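Local coordinates for xanthomonas outer protein D (Xanthomonas euvesicatoria, PDB 2OIX), which acts as a secreted cysteine protease of the Ulp1 (C48) family that removes SUMO from proteins, here represented by its catalytic domain in an inactive mutant form, at residues A148-L152 with D153-D157. The protein carries 1 engineered substitution. Sequence-based numbering, arbitrary orientation.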
ATOM      1  N   ALA A 148      -7.484  -2.590   5.533  1.00 21.93           N
ATOM      2  CA  ALA A 148      -8.642  -3.119   4.776  1.00 22.10           C
ATOM      3  C   ALA A 148      -9.797  -3.523   5.686  1.00 21.96           C
ATOM      4  O   ALA A 148     -10.943  -3.156   5.435  1.00 22.12           O
ATOM      5  CB  ALA A 148      -8.239  -4.288   3.850  1.00 21.38           C
ATOM      6  N   HIS A 149      -9.511  -4.283   6.740  1.00 20.91           N
ATOM      7  CA  HIS A 149     -10.589  -4.645   7.663  1.00 22.78           C
ATOM      8  C   HIS A 149     -11.224  -3.438   8.394  1.00 22.70           C
ATOM      9  O   HIS A 149     -12.442  -3.429   8.671  1.00 22.48           O
ATOM     10  CB  HIS A 149     -10.129  -5.752   8.612  1.00 22.55           C
ATOM     11  CG  HIS A 149     -10.121  -7.112   7.971  1.00 25.77           C
ATOM     12  ND1 HIS A 149      -9.100  -7.541   7.152  1.00 27.99           N
ATOM     13  CD2 HIS A 149     -11.016  -8.132   8.023  1.00 27.54           C
ATOM     14  CE1 HIS A 149      -9.370  -8.762   6.716  1.00 28.56           C
ATOM     15  NE2 HIS A 149     -10.522  -9.146   7.236  1.00 27.76           N
ATOM     16  N   ARG A 150     -10.421  -2.413   8.677  1.00 22.59           N
ATOM     17  CA  ARG A 150     -10.964  -1.194   9.281  1.00 22.23           C
ATOM     18  C   ARG A 150     -11.889  -0.448   8.311  1.00 22.12           C
ATOM     19  O   ARG A 150     -12.866   0.160   8.736  1.00 22.52           O
ATOM     20  CB  ARG A 150      -9.826  -0.291   9.776  1.00 21.97           C
ATOM     21  CG  ARG A 150      -9.032  -0.974  10.901  1.00 22.13           C
ATOM     22  CD  ARG A 150      -8.001  -0.026  11.524  1.00 21.92           C
ATOM     23  NE  ARG A 150      -7.191  -0.726  12.531  1.00 20.87           N
ATOM     24  CZ  ARG A 150      -6.075  -0.251  13.076  1.00 23.92           C
ATOM     25  NH1 ARG A 150      -5.643   0.917  12.752  1.00 21.23           N
ATOM     26  NH2 ARG A 150      -5.365  -0.959  13.979  1.00 20.32           N
ATOM     27  N   VAL A 151     -11.602  -0.504   7.018  1.00 22.71           N
ATOM     28  CA  VAL A 151     -12.503   0.142   6.041  1.00 22.05           C
ATOM     29  C   VAL A 151     -13.827  -0.654   6.071  1.00 23.42           C
ATOM     30  O   VAL A 151     -14.902  -0.079   6.169  1.00 24.24           O
ATOM     31  CB  VAL A 151     -11.902   0.217   4.641  1.00 21.68           C
ATOM     32  CG1 VAL A 151     -12.950   0.719   3.645  1.00 22.58           C
ATOM     33  CG2 VAL A 151     -10.596   1.145   4.636  1.00 19.26           C
ATOM     34  N   LEU A 152     -13.735  -1.983   6.054  1.00 23.76           N
ATOM     35  CA  LEU A 152     -14.919  -2.836   6.031  1.00 24.59           C
ATOM     36  C   LEU A 152     -15.802  -2.617   7.241  1.00 24.92           C
ATOM     37  O   LEU A 152     -17.035  -2.607   7.128  1.00 23.67           O
ATOM     38  CB  LEU A 152     -14.498  -4.305   6.011  1.00 24.58           C
ATOM     39  CG  LEU A 152     -14.401  -5.059   4.677  1.00 26.52           C
ATOM     40  CD1 LEU A 152     -13.932  -4.232   3.468  1.00 25.77           C
ATOM     41  CD2 LEU A 152     -13.543  -6.303   4.854  1.00 26.93           C
ATOM     42  N   ASP A 153     -15.174  -2.477   8.411  1.00 24.49           N
ATOM     43  CA  ASP A 153     -15.969  -2.448   9.627  1.00 26.23           C
ATOM     44  C   ASP A 153     -16.288  -1.031  10.057  1.00 25.84           C
ATOM     45  O   ASP A 153     -16.936  -0.818  11.088  1.00 25.76           O
ATOM     46  CB  ASP A 153     -15.340  -3.310  10.730  1.00 27.12           C
ATOM     47  CG  ASP A 153     -14.175  -2.641  11.441  1.00 30.21           C
ATOM     48  OD1 ASP A 153     -13.810  -1.498  11.108  1.00 31.36           O
ATOM     49  OD2 ASP A 153     -13.594  -3.291  12.353  1.00 36.08           O
ATOM     50  N   GLY A 154     -15.856  -0.082   9.226  1.00 26.11           N
ATOM     51  CA  GLY A 154     -16.096   1.349   9.400  1.00 27.83           C
ATOM     52  C   GLY A 154     -15.424   1.992  10.619  1.00 28.79           C
ATOM     53  O   GLY A 154     -16.020   2.889  11.243  1.00 30.53           O
ATOM     54  N   THR A 155     -14.232   1.518  11.001  1.00 26.97           N
ATOM     55  CA  THR A 155     -13.456   2.160  12.066  1.00 26.26           C
ATOM     56  C   THR A 155     -12.237   2.944  11.508  1.00 27.33           C
ATOM     57  O   THR A 155     -11.593   3.722  12.228  1.00 28.77           O
ATOM     58  CB  THR A 155     -13.046   1.149  13.116  1.00 26.10           C
ATOM     59  OG1 THR A 155     -12.152   0.217  12.501  1.00 25.99           O
ATOM     60  CG2 THR A 155     -14.323   0.427  13.657  1.00 25.95           C
ATOM     61  N   PHE A 156     -11.981   2.782  10.210  1.00 25.72           N
ATOM     62  CA  PHE A 156     -10.880   3.450   9.502  1.00 26.45           C
ATOM     63  C   PHE A 156     -10.971   4.961   9.650  1.00 25.34           C
ATOM     64  O   PHE A 156      -9.960   5.612   9.824  1.00 26.88           O
ATOM     65  CB  PHE A 156     -10.954   3.070   8.017  1.00 24.70           C
ATOM     66  CG  PHE A 156      -9.833   3.611   7.153  1.00 25.47           C
ATOM     67  CD1 PHE A 156      -8.591   2.933   7.077  1.00 24.27           C
ATOM     68  CD2 PHE A 156     -10.063   4.720   6.358  1.00 25.96           C
ATOM     69  CE1 PHE A 156      -7.590   3.393   6.240  1.00 28.31           C
ATOM     70  CE2 PHE A 156      -9.057   5.243   5.487  1.00 27.83           C
ATOM     71  CZ  PHE A 156      -7.814   4.531   5.428  1.00 23.28           C
ATOM     72  N   ASP A 157     -12.184   5.511   9.661  1.00 24.60           N
ATOM     73  CA  ASP A 157     -12.332   6.967   9.712  1.00 25.67           C
ATOM     74  C   ASP A 157     -12.337   7.575  11.123  1.00 24.89           C
ATOM     75  O   ASP A 157     -12.350   8.804  11.253  1.00 24.59           O
ATOM     76  CB  ASP A 157     -13.587   7.403   8.965  1.00 25.03           C
ATOM     77  CG  ASP A 157     -13.466   7.232   7.443  1.00 28.79           C
ATOM     78  OD1 ASP A 157     -12.348   7.341   6.881  1.00 28.78           O
ATOM     79  OD2 ASP A 157     -14.524   7.008   6.810  1.00 30.78           O
TER
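Val151 CG2 sits over one face of the Phe156 ring, 3.8 Å from the ring centroid and displaced from the ring centre, a CH-pi contact between two side chains that run alongside each other. Phe156 holds CG anti to its own backbone N (chi1 -176°), which hangs the ring alongside the last helical turn, with Arg150 CB at the ring edge. A branched residue suits position 151: one methyl meets the ring, and the side chain also packs on Leu30 of strand 30-32. Arg150 O accepts two bonds, from Thr155 N at 3.0 Å within the carbonyl plane and from Phe156 N at 3.1 Å from well above it. The first of these, six-to-one, and Gly154 N to Val151 O, five-to-two, define a Schellman motif that terminates helix 136-153 of the Ulp1-type catalytic domain. Asp153 N to His149 O is the last ordinary helical bond, and that from Phe156 N is an addition beyond the motif. Gly154 takes the positive phi (66°) on which the reversal turns, a conformation easy for a residue without a side chain. Beside the turn, Thr155 OG1 donates to the syn lone pair of Asp153 OD1 at 2.8 Å, and Thr155 N adds a weak bond to the same oxygen. These bonds should offset the closeness of two acceptors, Asp153 OD1 and Arg150 O, 3.0 Å apart. The Arg150 chain passes Thr155 at about a right angle, Arg150 CB 3.6 Å from Thr155 OG1, then runs extended so that NH1 bonds the carbonyls of Gly161 and Asp163, tying the helix end to the following loop.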